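Local coordinates for proliferating cell nuclear antigen (Entamoeba histolytica, PDB 3P91), which forms a ring-shaped trimeric sliding clamp and probably increases the processivity of DNA polymerase delta during replication, at residues Ile28-Phe33 and Gly74-His79; Ser48-Val53 and Phe251-Lys256; Glu147-Thr152 and Glu217-Ala222; Asp226-Ser231 and Leu238-Lys243. All coordinates share one frame; numbering follows the deposited sequence.

Contact 1 of 4, residues Ile28-Phe33 and Gly74-His79; sequences IDKTNF and GINLTH
The F33 side chain crosses that of I75 at about a right angle, with I75 CD1 over one face of the ring, 3.9 Å from the ring centroid in a CH-pi contact. L77 meets the same ring differently: its CD2 comes in at the edge, close to the ring plane, 3.9 Å from F33 CZ. The other branch, L77 CD1, meets I28 O and also T31 CG2, 3.7 Å away. Behind these side chains the two strands pair antiparallel. T31 and I75 form a hydrogen-bonded pair, and beyond them L77 N gives D29 O a bond of 2.8 Å, at 174° almost in line with the carbonyl. That bond carries the pairing one step past the strand, into the first turn of the helix. N76 is the N-cap there: its CG stands anti to the backbone N (chi1 179°), and OD1 accepts from H79 N and, weakly, from T78 N. On the face of the sheet shared with N76, the K30 chain slants past that residue, its CE 3.8 Å from N76 ND2. Helix 14-25 covers L77 and F33 through L24, with V21 also on L77, while strand 39-45 flanks T31 and F33.

Contact 2 of 4, residues Ser48-Val53 and Phe251-Lys256; sequences SHVSLV and FYLAPK
V53 and F251 lie side by side and point the same way, and the valine methyls approach the ring obliquely, V53 CG1 4.1 Å from F251 CE1. They form a non-hydrogen-bonded antiparallel pair. One residue along, L52 and Y252 project from the other face of the sheet, where they meet near their roots, CB to CB at 3.8 Å. The Y252 ring then turns its edge to the backbone, with L52 O near its plane. L52 and Y252 are the hydrogen-bonded pair. L52 N bonds to Y252 O at 3.1 Å, in the carbonyl plane and on a lone pair; Y252 N returns a bond of 2.9 Å to L52 O, the donor tilted 19° from the L52 carbonyl plane. The same L52 O also takes a CA-H contact from F251.

Where the strands part, L253 extends its CG anti to the backbone N (chi1 -176°), which carries CD1 back to V50 CG1, 3.8 Å away and crossed at a slant, and to S51 CB. S51 leans on the other strand with its CB, 3.2 Å from Y252 O, while its hydroxyl bonds to Q214 of helix 212-218. F218 of that helix stacks on the F251 ring, so F251's face of the sheet is turned to helix 212-218. Strand 52-57 comes from the N-terminal half of the chain and strand 247-253 from its C-terminal end. Their antiparallel pairing makes one continuous sheet across the two similar domains, the arrangement characteristic of a PCNA sliding-clamp subunit.

Contact 3 of 4, residues Glu147-Thr152 and Glu217-Ala222; sequences EFLKIT and EFAKSA
L149 holds CG anti to the backbone N (chi1 174°), and F148 does the same (chi1 -179°). L149 thereby swings CD1 over the backbone of the opposite turn, 3.8 Å from A219 O and 3.9 Å from A219 CB, while the F148 ring goes to the other flank of the same alanine, CE2 3.8 Å from A219 CB in an oblique approach. T152 completes the surround. Its OG1 donates a 2.7 Å bond to L149 O one turn earlier, and the same oxygen is 3.4 Å from A219 CB. T152 CG2 packs on the alanine too, and lies over one face of the F148 ring, offset toward its rim. At the margin L149 CD2 reaches A222 CB at 4.3 Å.

The meeting is mostly apolar, with T152 OG1 turned to its own helix by its bond to L149 O, and the small central residue lets the backbones approach to 5.2 Å between L149 CA and A219 CA. I215 of helix 212-218 continues the packing onto F148 and T152. Helix 145-158 and helix 212-218 are the two helices of the C-terminal domain, and such a helix pair laid against a sheet is the hallmark of the DNA-clamp fold.

Contact 4 of 4, residues Asp226-Ser231 and Leu238-Lys243; sequences DNVKLS and LIMEFK
V228 places CG2 over one face of the F242 ring, 4.0 Å from its centroid in a CH-pi contact, and the same methyl meets M240 CG at 3.4 Å. This is the apolar centre of the antiparallel beta hairpin formed by strands 227-232 and 238-244. The torsion chi1 of 58° sets V228 CG2 anti to its own backbone nitrogen and so turns it toward both partners. L230 carries the apolar row onward, its CB packed on L238 CD1, and F148 of helix 145-158 covers V228, L230 and M240.

Between the strands four backbone bonds join the pairs K229 with E241 and S231 with I239. L230 CA lies 3.0 Å from I239 O in a CA-H...O contact. On the opposite face of the sheet I239 CD1 lies 3.7 Å from S231 CB, and further along K229 and E241 run side by side. Their ends are linked by a long salt bridge, K229 NZ to E241 OE2 at 3.7 Å, beside the aliphatic CE. At the end of the pairing, where N227 and K243 no longer bond directly, one water fills in: it donates to N227 O and to E241 O, and accepts from K243 N at 2.9 Å.

Contacts 1, 2 and 4 all belong to the antiparallel sheet that spans both domains. Contact 1 lies at its outer strand 71-76, contact 2 joins the domains about 18 Å away, and contact 4 lies about 14 Å from contact 2 and 23 Å from contact 1, between centres. L253 and F251 of contact 2 pair with L238 and M240 of contact 4. Contact 3 joins helix 145-158 to the end of helix 212-218 and the turn after it, its centre about 10 Å from that of contact 4, with F218 packed on F251 and M240. Along the chain contacts 1 and 2 interleave; 3, then 4, precede 251-256, which returns the C-terminal end to the first domain.

Contact 1 of 4, residues Ile28-Phe33 and Gly74-His79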
loop_
_atom_site.group_PDB
_atom_site.type_symbol
_atom_site.label_atom_id
_atom_site.label_comp_id
_atom_site.label_asym_id
_atom_site.label_seq_id
_atom_site.Cartn_x
_atom_site.Cartn_y
_atom_site.Cartn_z
ATOM N N ILE A 28 -22.841 -9.325 -3.445
ATOM C CA ILE A 28 -23.269 -10.678 -3.784
ATOM C C ILE A 28 -22.113 -11.431 -4.435
ATOM O O ILE A 28 -21.331 -10.842 -5.178
ATOM C CB ILE A 28 -24.560 -10.682 -4.672
ATOM C CG1 ILE A 28 -24.975 -12.107 -5.041
ATOM C CG2 ILE A 28 -24.385 -9.831 -5.918
ATOM C CD1 ILE A 28 -25.665 -12.853 -3.927
ATOM N N ASP A 29 -21.999 -12.726 -4.132
ATOM C CA ASP A 29 -20.865 -13.551 -4.573
ATOM C C ASP A 29 -21.111 -14.310 -5.884
ATOM O O ASP A 29 -20.299 -14.266 -6.806
ATOM C CB ASP A 29 -20.469 -14.552 -3.479
ATOM C CG ASP A 29 -19.918 -13.877 -2.224
ATOM O OD1 ASP A 29 -20.009 -14.505 -1.145
ATOM O OD2 ASP A 29 -19.394 -12.735 -2.307
ATOM N N LYS A 30 -22.219 -15.033 -5.953
ATOM C CA LYS A 30 -22.593 -15.713 -7.181
ATOM C C LYS A 30 -23.943 -15.183 -7.640
ATOM O O LYS A 30 -24.837 -14.971 -6.828
ATOM C CB LYS A 30 -22.668 -17.223 -6.954
ATOM C CG LYS A 30 -21.381 -17.830 -6.443
ATOM C CD LYS A 30 -21.610 -19.230 -5.909
ATOM C CE LYS A 30 -20.381 -19.743 -5.165
ATOM N NZ LYS A 30 -20.655 -21.048 -4.492
ATOM N N THR A 31 -24.096 -14.949 -8.936
ATOM C CA THR A 31 -25.371 -14.455 -9.433
ATOM C C THR A 31 -25.596 -14.805 -10.895
ATOM O O THR A 31 -24.657 -15.068 -11.643
ATOM C CB THR A 31 -25.529 -12.933 -9.205
ATOM O OG1 THR A 31 -26.896 -12.558 -9.410
ATOM C CG2 THR A 31 -24.640 -12.142 -10.144
ATOM N N ASN A 32 -26.858 -14.831 -11.288
ATOM C CA ASN A 32 -27.202 -15.072 -12.667
ATOM C C ASN A 32 -27.200 -13.787 -13.461
ATOM O O ASN A 32 -27.737 -12.769 -13.031
ATOM C CB ASN A 32 -28.573 -15.731 -12.770
ATOM C CG ASN A 32 -28.535 -17.193 -12.427
ATOM O OD1 ASN A 32 -27.707 -17.942 -12.941
ATOM N ND2 ASN A 32 -29.426 -17.610 -11.547
ATOM N N PHE A 33 -26.573 -13.847 -14.623
ATOM C CA PHE A 33 -26.649 -12.769 -15.578
ATOM C C PHE A 33 -27.621 -13.198 -16.633
ATOM O O PHE A 33 -27.356 -14.118 -17.397
ATOM C CB PHE A 33 -25.289 -12.508 -16.203
ATOM C CG PHE A 33 -24.355 -11.797 -15.293
ATOM C CD1 PHE A 33 -23.960 -10.508 -15.566
ATOM C CD2 PHE A 33 -23.901 -12.407 -14.139
ATOM C CE1 PHE A 33 -23.105 -9.846 -14.715
ATOM C CE2 PHE A 33 -23.040 -11.752 -13.279
ATOM C CZ PHE A 33 -22.643 -10.473 -13.567
ATOM N N GLY A 74 -24.752 -18.338 -14.979
ATOM C CA GLY A 74 -24.449 -18.451 -13.566
ATOM C C GLY A 74 -23.001 -18.102 -13.281
ATOM O O GLY A 74 -22.095 -18.869 -13.589
ATOM N N ILE A 75 -22.786 -16.945 -12.668
ATOM C CA ILE A 75 -21.446 -16.387 -12.547
ATOM C C ILE A 75 -20.936 -16.190 -11.118
ATOM O O ILE A 75 -21.558 -15.499 -10.318
ATOM C CB ILE A 75 -21.357 -15.050 -13.296
ATOM C CG1 ILE A 75 -21.222 -15.305 -14.798
ATOM C CG2 ILE A 75 -20.192 -14.234 -12.790
ATOM C CD1 ILE A 75 -21.289 -14.057 -15.627
ATOM N N ASN A 76 -19.796 -16.808 -10.815
ATOM C CA ASN A 76 -19.070 -16.551 -9.574
ATOM C C ASN A 76 -18.256 -15.277 -9.734
ATOM O O ASN A 76 -17.269 -15.252 -10.476
ATOM C CB ASN A 76 -18.151 -17.724 -9.212
ATOM C CG ASN A 76 -17.364 -17.481 -7.933
ATOM O OD1 ASN A 76 -16.756 -16.426 -7.750
ATOM N ND2 ASN A 76 -17.376 -18.461 -7.039
ATOM N N LEU A 77 -18.680 -14.225 -9.041
ATOM C CA LEU A 77 -18.113 -12.897 -9.226
ATOM C C LEU A 77 -16.675 -12.791 -8.735
ATOM O O LEU A 77 -15.905 -11.965 -9.224
ATOM C CB LEU A 77 -19.007 -11.847 -8.566
ATOM C CG LEU A 77 -20.336 -11.702 -9.314
ATOM C CD1 LEU A 77 -21.449 -11.281 -8.393
ATOM C CD2 LEU A 77 -20.197 -10.737 -10.478
ATOM N N THR A 78 -16.307 -13.635 -7.779
ATOM C CA THR A 78 -14.925 -13.681 -7.330
ATOM C C THR A 78 -14.031 -14.121 -8.489
ATOM O O THR A 78 -12.952 -13.562 -8.705
ATOM C CB THR A 78 -14.746 -14.614 -6.111
ATOM O OG1 THR A 78 -15.325 -13.999 -4.956
ATOM C CG2 THR A 78 -13.284 -14.865 -5.839
ATOM N N HIS A 79 -14.493 -15.102 -9.255
ATOM C CA HIS A 79 -13.705 -15.604 -10.371
ATOM C C HIS A 79 -13.662 -14.645 -11.549
ATOM O O HIS A 79 -12.647 -14.550 -12.239
ATOM C CB HIS A 79 -14.203 -16.976 -10.802
ATOM C CG HIS A 79 -14.079 -18.003 -9.728
ATOM N ND1 HIS A 79 -14.628 -19.262 -9.829
ATOM C CD2 HIS A 79 -13.475 -17.948 -8.518
ATOM C CE1 HIS A 79 -14.361 -19.941 -8.728
ATOM N NE2 HIS A 79 -13.663 -19.166 -7.915
#

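Contact 2 of 4, residues Ser48-Val53 and Phe251-Lys256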
loop_
_atom_site.group_PDB
_atom_site.type_symbol
_atom_site.label_atom_id
_atom_site.label_comp_id
_atom_site.label_asym_id
_atom_site.label_seq_id
_atom_site.Cartn_x
_atom_site.Cartn_y
_atom_site.Cartn_z
ATOM N N SER A 48 -26.704 -11.499 2.369
ATOM C CA SER A 48 -27.414 -11.681 3.630
ATOM C C SER A 48 -28.918 -11.864 3.476
ATOM O O SER A 48 -29.620 -12.053 4.468
ATOM C CB SER A 48 -27.159 -10.499 4.546
ATOM O OG SER A 48 -25.779 -10.345 4.762
ATOM N N HIS A 49 -29.412 -11.805 2.244
ATOM C CA HIS A 49 -30.836 -11.920 2.019
ATOM C C HIS A 49 -31.514 -10.851 2.833
ATOM O O HIS A 49 -32.429 -11.125 3.602
ATOM C CB HIS A 49 -31.324 -13.291 2.462
ATOM C CG HIS A 49 -30.887 -14.392 1.555
ATOM N ND1 HIS A 49 -29.970 -14.197 0.544
ATOM C CD2 HIS A 49 -31.246 -15.695 1.493
ATOM C CE1 HIS A 49 -29.783 -15.333 -0.102
ATOM N NE2 HIS A 49 -30.546 -16.258 0.453
ATOM N N VAL A 50 -31.040 -9.627 2.662
ATOM C CA VAL A 50 -31.500 -8.496 3.448
ATOM C C VAL A 50 -31.924 -7.379 2.515
ATOM O O VAL A 50 -32.771 -6.555 2.852
ATOM C CB VAL A 50 -30.376 -7.988 4.380
ATOM C CG1 VAL A 50 -30.510 -6.507 4.623
ATOM C CG2 VAL A 50 -30.376 -8.758 5.687
ATOM N N SER A 51 -31.332 -7.369 1.328
ATOM C CA SER A 51 -31.573 -6.307 0.376
ATOM C C SER A 51 -31.656 -6.860 -1.031
ATOM O O SER A 51 -31.541 -8.064 -1.260
ATOM C CB SER A 51 -30.452 -5.276 0.447
ATOM O OG SER A 51 -29.216 -5.856 0.057
ATOM N N LEU A 52 -31.837 -5.956 -1.981
ATOM C CA LEU A 52 -32.073 -6.330 -3.357
ATOM C C LEU A 52 -31.075 -5.591 -4.216
ATOM O O LEU A 52 -30.814 -4.409 -3.991
ATOM C CB LEU A 52 -33.492 -5.919 -3.752
ATOM C CG LEU A 52 -34.395 -6.818 -4.594
ATOM C CD1 LEU A 52 -34.164 -6.629 -6.094
ATOM C CD2 LEU A 52 -34.233 -8.271 -4.180
ATOM N N VAL A 53 -30.507 -6.298 -5.187
ATOM C CA VAL A 53 -29.656 -5.686 -6.194
ATOM C C VAL A 53 -30.367 -5.741 -7.536
ATOM O O VAL A 53 -30.986 -6.745 -7.870
ATOM C CB VAL A 53 -28.308 -6.423 -6.329
ATOM C CG1 VAL A 53 -27.364 -5.625 -7.199
ATOM C CG2 VAL A 53 -27.695 -6.686 -4.960
ATOM N N PHE A 251 -29.828 -0.467 -5.588
ATOM C CA PHE A 251 -29.978 -1.285 -4.401
ATOM C C PHE A 251 -31.232 -0.869 -3.670
ATOM O O PHE A 251 -31.578 0.310 -3.654
ATOM C CB PHE A 251 -28.794 -1.090 -3.477
ATOM C CG PHE A 251 -27.493 -1.408 -4.104
ATOM C CD1 PHE A 251 -26.963 -2.675 -4.007
ATOM C CD2 PHE A 251 -26.792 -0.440 -4.784
ATOM C CE1 PHE A 251 -25.750 -2.975 -4.579
ATOM C CE2 PHE A 251 -25.581 -0.731 -5.356
ATOM C CZ PHE A 251 -25.058 -2.004 -5.256
ATOM N N TYR A 252 -31.902 -1.844 -3.060
ATOM C CA TYR A 252 -33.119 -1.595 -2.301
ATOM C C TYR A 252 -32.941 -2.088 -0.889
ATOM O O TYR A 252 -32.679 -3.272 -0.671
ATOM C CB TYR A 252 -34.301 -2.316 -2.935
ATOM C CG TYR A 252 -34.637 -1.836 -4.322
ATOM C CD1 TYR A 252 -35.699 -0.977 -4.532
ATOM C CD2 TYR A 252 -33.886 -2.241 -5.425
ATOM C CE1 TYR A 252 -36.018 -0.536 -5.792
ATOM C CE2 TYR A 252 -34.195 -1.799 -6.699
ATOM C CZ TYR A 252 -35.270 -0.945 -6.873
ATOM O OH TYR A 252 -35.610 -0.488 -8.125
ATOM N N LEU A 253 -33.085 -1.178 0.069
ATOM C CA LEU A 253 -32.885 -1.515 1.468
ATOM C C LEU A 253 -33.985 -0.956 2.366
ATOM O O LEU A 253 -34.251 0.248 2.383
ATOM C CB LEU A 253 -31.512 -1.039 1.941
ATOM C CG LEU A 253 -31.167 -1.427 3.377
ATOM C CD1 LEU A 253 -31.036 -2.938 3.525
ATOM C CD2 LEU A 253 -29.894 -0.726 3.832
ATOM N N ALA A 254 -34.617 -1.844 3.121
ATOM C CA ALA A 254 -35.689 -1.451 4.017
ATOM C C ALA A 254 -35.151 -0.794 5.292
ATOM O O ALA A 254 -34.139 -1.221 5.845
ATOM C CB ALA A 254 -36.542 -2.660 4.357
ATOM N N PRO A 255 -35.832 0.252 5.768
ATOM C CA PRO A 255 -35.400 0.912 7.003
ATOM C C PRO A 255 -35.491 -0.011 8.226
ATOM O O PRO A 255 -36.211 -1.010 8.200
ATOM C CB PRO A 255 -36.366 2.093 7.119
ATOM C CG PRO A 255 -37.529 1.713 6.292
ATOM C CD PRO A 255 -37.005 0.906 5.170
ATOM N N LYS A 256 -34.738 0.309 9.274
ATOM C CA LYS A 256 -34.744 -0.494 10.485
ATOM C C LYS A 256 -35.562 0.280 11.495
ATOM O O LYS A 256 -35.714 1.492 11.351
ATOM C CB LYS A 256 -33.322 -0.717 10.992
#

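Contact 3 of 4, residues Glu147-Thr152 and Glu217-Ala222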
loop_
_atom_site.group_PDB
_atom_site.type_symbol
_atom_site.label_atom_id
_atom_site.label_comp_id
_atom_site.label_asym_id
_atom_site.label_seq_id
_atom_site.Cartn_x
_atom_site.Cartn_y
_atom_site.Cartn_z
ATOM N N GLU A 147 -17.952 11.416 -2.437
ATOM C CA GLU A 147 -18.112 12.043 -1.127
ATOM C C GLU A 147 -19.035 11.197 -0.270
ATOM O O GLU A 147 -18.845 11.082 0.938
ATOM C CB GLU A 147 -18.663 13.464 -1.251
ATOM N N PHE A 148 -20.033 10.591 -0.895
ATOM C CA PHE A 148 -20.913 9.700 -0.158
ATOM C C PHE A 148 -20.178 8.453 0.329
ATOM O O PHE A 148 -20.458 7.929 1.407
ATOM C CB PHE A 148 -22.123 9.297 -0.991
ATOM C CG PHE A 148 -23.071 8.406 -0.256
ATOM C CD1 PHE A 148 -23.843 8.906 0.777
ATOM C CD2 PHE A 148 -23.170 7.066 -0.571
ATOM C CE1 PHE A 148 -24.714 8.085 1.467
ATOM C CE2 PHE A 148 -24.031 6.245 0.117
ATOM C CZ PHE A 148 -24.807 6.752 1.133
ATOM N N LEU A 149 -19.236 7.973 -0.470
ATOM C CA LEU A 149 -18.463 6.812 -0.073
ATOM C C LEU A 149 -17.572 7.155 1.117
ATOM O O LEU A 149 -17.478 6.398 2.087
ATOM C CB LEU A 149 -17.620 6.316 -1.242
ATOM C CG LEU A 149 -16.649 5.186 -0.919
ATOM C CD1 LEU A 149 -17.368 4.039 -0.232
ATOM C CD2 LEU A 149 -15.968 4.733 -2.186
ATOM N N LYS A 150 -16.916 8.302 1.040
ATOM C CA LYS A 150 -16.036 8.732 2.116
ATOM C C LYS A 150 -16.788 8.670 3.428
ATOM O O LYS A 150 -16.273 8.198 4.444
ATOM C CB LYS A 150 -15.571 10.162 1.869
ATOM C CG LYS A 150 -14.732 10.724 2.983
ATOM C CD LYS A 150 -14.512 12.211 2.790
ATOM C CE LYS A 150 -13.314 12.692 3.595
ATOM N NZ LYS A 150 -13.344 12.195 5.002
ATOM N N ILE A 151 -18.024 9.149 3.383
ATOM C CA ILE A 151 -18.838 9.250 4.570
ATOM C C ILE A 151 -19.161 7.878 5.118
ATOM O O ILE A 151 -18.989 7.628 6.302
ATOM C CB ILE A 151 -20.120 10.009 4.286
ATOM C CG1 ILE A 151 -19.786 11.442 3.871
ATOM C CG2 ILE A 151 -21.019 9.997 5.508
ATOM C CD1 ILE A 151 -21.002 12.293 3.584
ATOM N N THR A 152 -19.626 6.981 4.259
ATOM C CA THR A 152 -19.897 5.621 4.701
ATOM C C THR A 152 -18.650 5.045 5.370
ATOM O O THR A 152 -18.738 4.327 6.367
ATOM C CB THR A 152 -20.407 4.705 3.546
ATOM O OG1 THR A 152 -19.431 4.629 2.502
ATOM C CG2 THR A 152 -21.686 5.248 2.967
ATOM N N GLU A 217 -21.332 -0.956 2.045
ATOM C CA GLU A 217 -20.955 -1.876 0.968
ATOM C C GLU A 217 -21.550 -1.400 -0.353
ATOM O O GLU A 217 -20.917 -1.487 -1.398
ATOM C CB GLU A 217 -21.404 -3.308 1.280
ATOM N N PHE A 218 -22.773 -0.887 -0.297
ATOM C CA PHE A 218 -23.442 -0.371 -1.479
ATOM C C PHE A 218 -22.677 0.813 -2.027
ATOM O O PHE A 218 -22.525 0.961 -3.236
ATOM C CB PHE A 218 -24.858 0.101 -1.135
ATOM C CG PHE A 218 -25.803 -1.003 -0.770
ATOM C CD1 PHE A 218 -25.472 -2.329 -0.997
ATOM C CD2 PHE A 218 -27.038 -0.710 -0.208
ATOM C CE1 PHE A 218 -26.348 -3.345 -0.659
ATOM C CE2 PHE A 218 -27.918 -1.721 0.133
ATOM C CZ PHE A 218 -27.571 -3.040 -0.092
ATOM N N ALA A 219 -22.220 1.665 -1.119
ATOM C CA ALA A 219 -21.586 2.927 -1.471
ATOM C C ALA A 219 -20.346 2.726 -2.320
ATOM O O ALA A 219 -19.932 3.624 -3.052
ATOM C CB ALA A 219 -21.238 3.706 -0.219
ATOM N N LYS A 220 -19.756 1.540 -2.221
ATOM C CA LYS A 220 -18.535 1.229 -2.952
ATOM C C LYS A 220 -18.767 1.101 -4.449
ATOM O O LYS A 220 -17.837 0.815 -5.195
ATOM C CB LYS A 220 -17.911 -0.060 -2.430
ATOM C CG LYS A 220 -17.513 -0.011 -0.981
ATOM C CD LYS A 220 -17.040 -1.378 -0.521
ATOM C CE LYS A 220 -16.790 -1.402 0.975
ATOM N NZ LYS A 220 -16.426 -2.768 1.437
ATOM N N SER A 221 -20.005 1.308 -4.884
ATOM C CA SER A 221 -20.342 1.259 -6.303
ATOM C C SER A 221 -20.072 2.600 -6.982
ATOM O O SER A 221 -20.355 2.778 -8.166
ATOM C CB SER A 221 -21.805 0.860 -6.490
ATOM O OG SER A 221 -22.037 -0.438 -5.981
ATOM N N ALA A 222 -19.518 3.534 -6.215
ATOM C CA ALA A 222 -19.230 4.892 -6.677
ATOM C C ALA A 222 -18.581 4.978 -8.062
ATOM O O ALA A 222 -18.950 5.827 -8.863
ATOM C CB ALA A 222 -18.383 5.636 -5.636
#

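Contact 4 of 4, residues Asp226-Ser231 and Leu238-Lys243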
loop_
_atom_site.group_PDB
_atom_site.type_symbol
_atom_site.label_atom_id
_atom_site.label_comp_id
_atom_site.label_asym_id
_atom_site.label_seq_id
_atom_site.Cartn_x
_atom_site.Cartn_y
_atom_site.Cartn_z
ATOM N N ASP A 226 -20.611 9.417 -11.362
ATOM C CA ASP A 226 -20.082 10.571 -10.632
ATOM C C ASP A 226 -20.878 10.880 -9.368
ATOM O O ASP A 226 -20.306 11.188 -8.316
ATOM C CB ASP A 226 -20.038 11.807 -11.533
ATOM C CG ASP A 226 -18.795 11.851 -12.403
ATOM O OD1 ASP A 226 -17.686 11.641 -11.865
ATOM O OD2 ASP A 226 -18.932 12.089 -13.623
ATOM N N ASN A 227 -22.197 10.787 -9.486
ATOM C CA ASN A 227 -23.103 11.025 -8.374
ATOM C C ASN A 227 -23.865 9.766 -7.954
ATOM O O ASN A 227 -24.016 8.829 -8.735
ATOM C CB ASN A 227 -24.091 12.134 -8.739
ATOM C CG ASN A 227 -23.427 13.498 -8.846
ATOM O OD1 ASN A 227 -22.617 13.873 -8.003
ATOM N ND2 ASN A 227 -23.774 14.246 -9.881
ATOM N N VAL A 228 -24.336 9.746 -6.712
ATOM C CA VAL A 228 -25.219 8.682 -6.246
ATOM C C VAL A 228 -26.595 9.264 -5.961
ATOM O O VAL A 228 -26.701 10.375 -5.448
ATOM C CB VAL A 228 -24.684 8.000 -4.972
ATOM C CG1 VAL A 228 -24.502 9.008 -3.861
ATOM C CG2 VAL A 228 -25.621 6.875 -4.540
ATOM N N LYS A 229 -27.646 8.527 -6.304
ATOM C CA LYS A 229 -28.994 8.982 -6.008
ATOM C C LYS A 229 -29.690 8.114 -4.968
ATOM O O LYS A 229 -29.906 6.921 -5.175
ATOM C CB LYS A 229 -29.843 9.077 -7.272
ATOM C CG LYS A 229 -31.056 9.970 -7.092
ATOM C CD LYS A 229 -31.914 10.002 -8.325
ATOM C CE LYS A 229 -32.687 8.716 -8.469
ATOM N NZ LYS A 229 -33.739 8.833 -9.514
ATOM N N LEU A 230 -30.043 8.734 -3.847
ATOM C CA LEU A 230 -30.743 8.053 -2.780
ATOM C C LEU A 230 -32.191 8.507 -2.761
ATOM O O LEU A 230 -32.483 9.682 -2.537
ATOM C CB LEU A 230 -30.108 8.382 -1.437
ATOM C CG LEU A 230 -28.612 8.174 -1.204
ATOM C CD1 LEU A 230 -27.771 9.008 -2.155
ATOM C CD2 LEU A 230 -28.280 8.541 0.234
ATOM N N SER A 231 -33.098 7.571 -2.995
ATOM C CA SER A 231 -34.517 7.850 -2.903
ATOM C C SER A 231 -35.010 7.415 -1.539
ATOM O O SER A 231 -34.997 6.231 -1.211
ATOM C CB SER A 231 -35.265 7.123 -4.003
ATOM O OG SER A 231 -34.897 7.643 -5.262
ATOM N N LEU A 238 -35.286 2.263 0.958
ATOM C CA LEU A 238 -34.493 3.262 0.274
ATOM C C LEU A 238 -33.983 2.707 -1.050
ATOM O O LEU A 238 -33.818 1.501 -1.203
ATOM C CB LEU A 238 -33.306 3.647 1.159
ATOM C CG LEU A 238 -32.129 4.393 0.535
ATOM C CD1 LEU A 238 -32.370 5.884 0.478
ATOM C CD2 LEU A 238 -30.878 4.071 1.302
ATOM N N ILE A 239 -33.737 3.596 -2.007
ATOM C CA ILE A 239 -33.049 3.229 -3.234
ATOM C C ILE A 239 -31.728 3.972 -3.318
ATOM O O ILE A 239 -31.668 5.185 -3.119
ATOM C CB ILE A 239 -33.852 3.605 -4.486
ATOM C CG1 ILE A 239 -35.327 3.302 -4.293
ATOM C CG2 ILE A 239 -33.326 2.869 -5.710
ATOM C CD1 ILE A 239 -36.156 3.805 -5.422
ATOM N N MET A 240 -30.663 3.239 -3.610
ATOM C CA MET A 240 -29.388 3.865 -3.908
ATOM C C MET A 240 -29.051 3.513 -5.346
ATOM O O MET A 240 -28.781 2.362 -5.654
ATOM C CB MET A 240 -28.305 3.366 -2.951
ATOM C CG MET A 240 -27.023 4.178 -2.969
ATOM S SD MET A 240 -25.773 3.498 -1.854
ATOM C CE MET A 240 -26.577 3.725 -0.277
ATOM N N GLU A 241 -29.092 4.508 -6.224
ATOM C CA GLU A 241 -28.912 4.281 -7.650
ATOM C C GLU A 241 -27.609 4.842 -8.211
ATOM O O GLU A 241 -27.270 5.999 -7.996
ATOM C CB GLU A 241 -30.073 4.891 -8.425
ATOM C CG GLU A 241 -29.793 5.007 -9.910
ATOM C CD GLU A 241 -30.830 5.838 -10.633
ATOM O OE1 GLU A 241 -30.443 6.649 -11.498
ATOM O OE2 GLU A 241 -32.031 5.678 -10.338
ATOM N N PHE A 242 -26.890 4.006 -8.948
ATOM C CA PHE A 242 -25.720 4.443 -9.685
ATOM C C PHE A 242 -25.972 4.309 -11.186
ATOM O O PHE A 242 -25.808 3.234 -11.762
ATOM C CB PHE A 242 -24.499 3.624 -9.276
ATOM C CG PHE A 242 -24.142 3.765 -7.833
ATOM C CD1 PHE A 242 -23.249 4.740 -7.420
ATOM C CD2 PHE A 242 -24.713 2.940 -6.883
ATOM C CE1 PHE A 242 -22.931 4.884 -6.084
ATOM C CE2 PHE A 242 -24.391 3.077 -5.547
ATOM C CZ PHE A 242 -23.502 4.050 -5.149
ATOM N N LYS A 243 -26.379 5.409 -11.812
ATOM C CA LYS A 243 -26.657 5.415 -13.242
ATOM C C LYS A 243 -25.452 5.845 -14.077
ATOM O O LYS A 243 -25.022 6.995 -14.017
ATOM C CB LYS A 243 -27.857 6.308 -13.548
ATOM C CG LYS A 243 -28.062 6.560 -15.031
ATOM C CD LYS A 243 -29.433 7.152 -15.292
ATOM C CE LYS A 243 -29.610 8.480 -14.586
ATOM N NZ LYS A 243 -28.703 9.519 -15.149
HETATM O O HOH W 1 -26.681 7.796 -10.132
#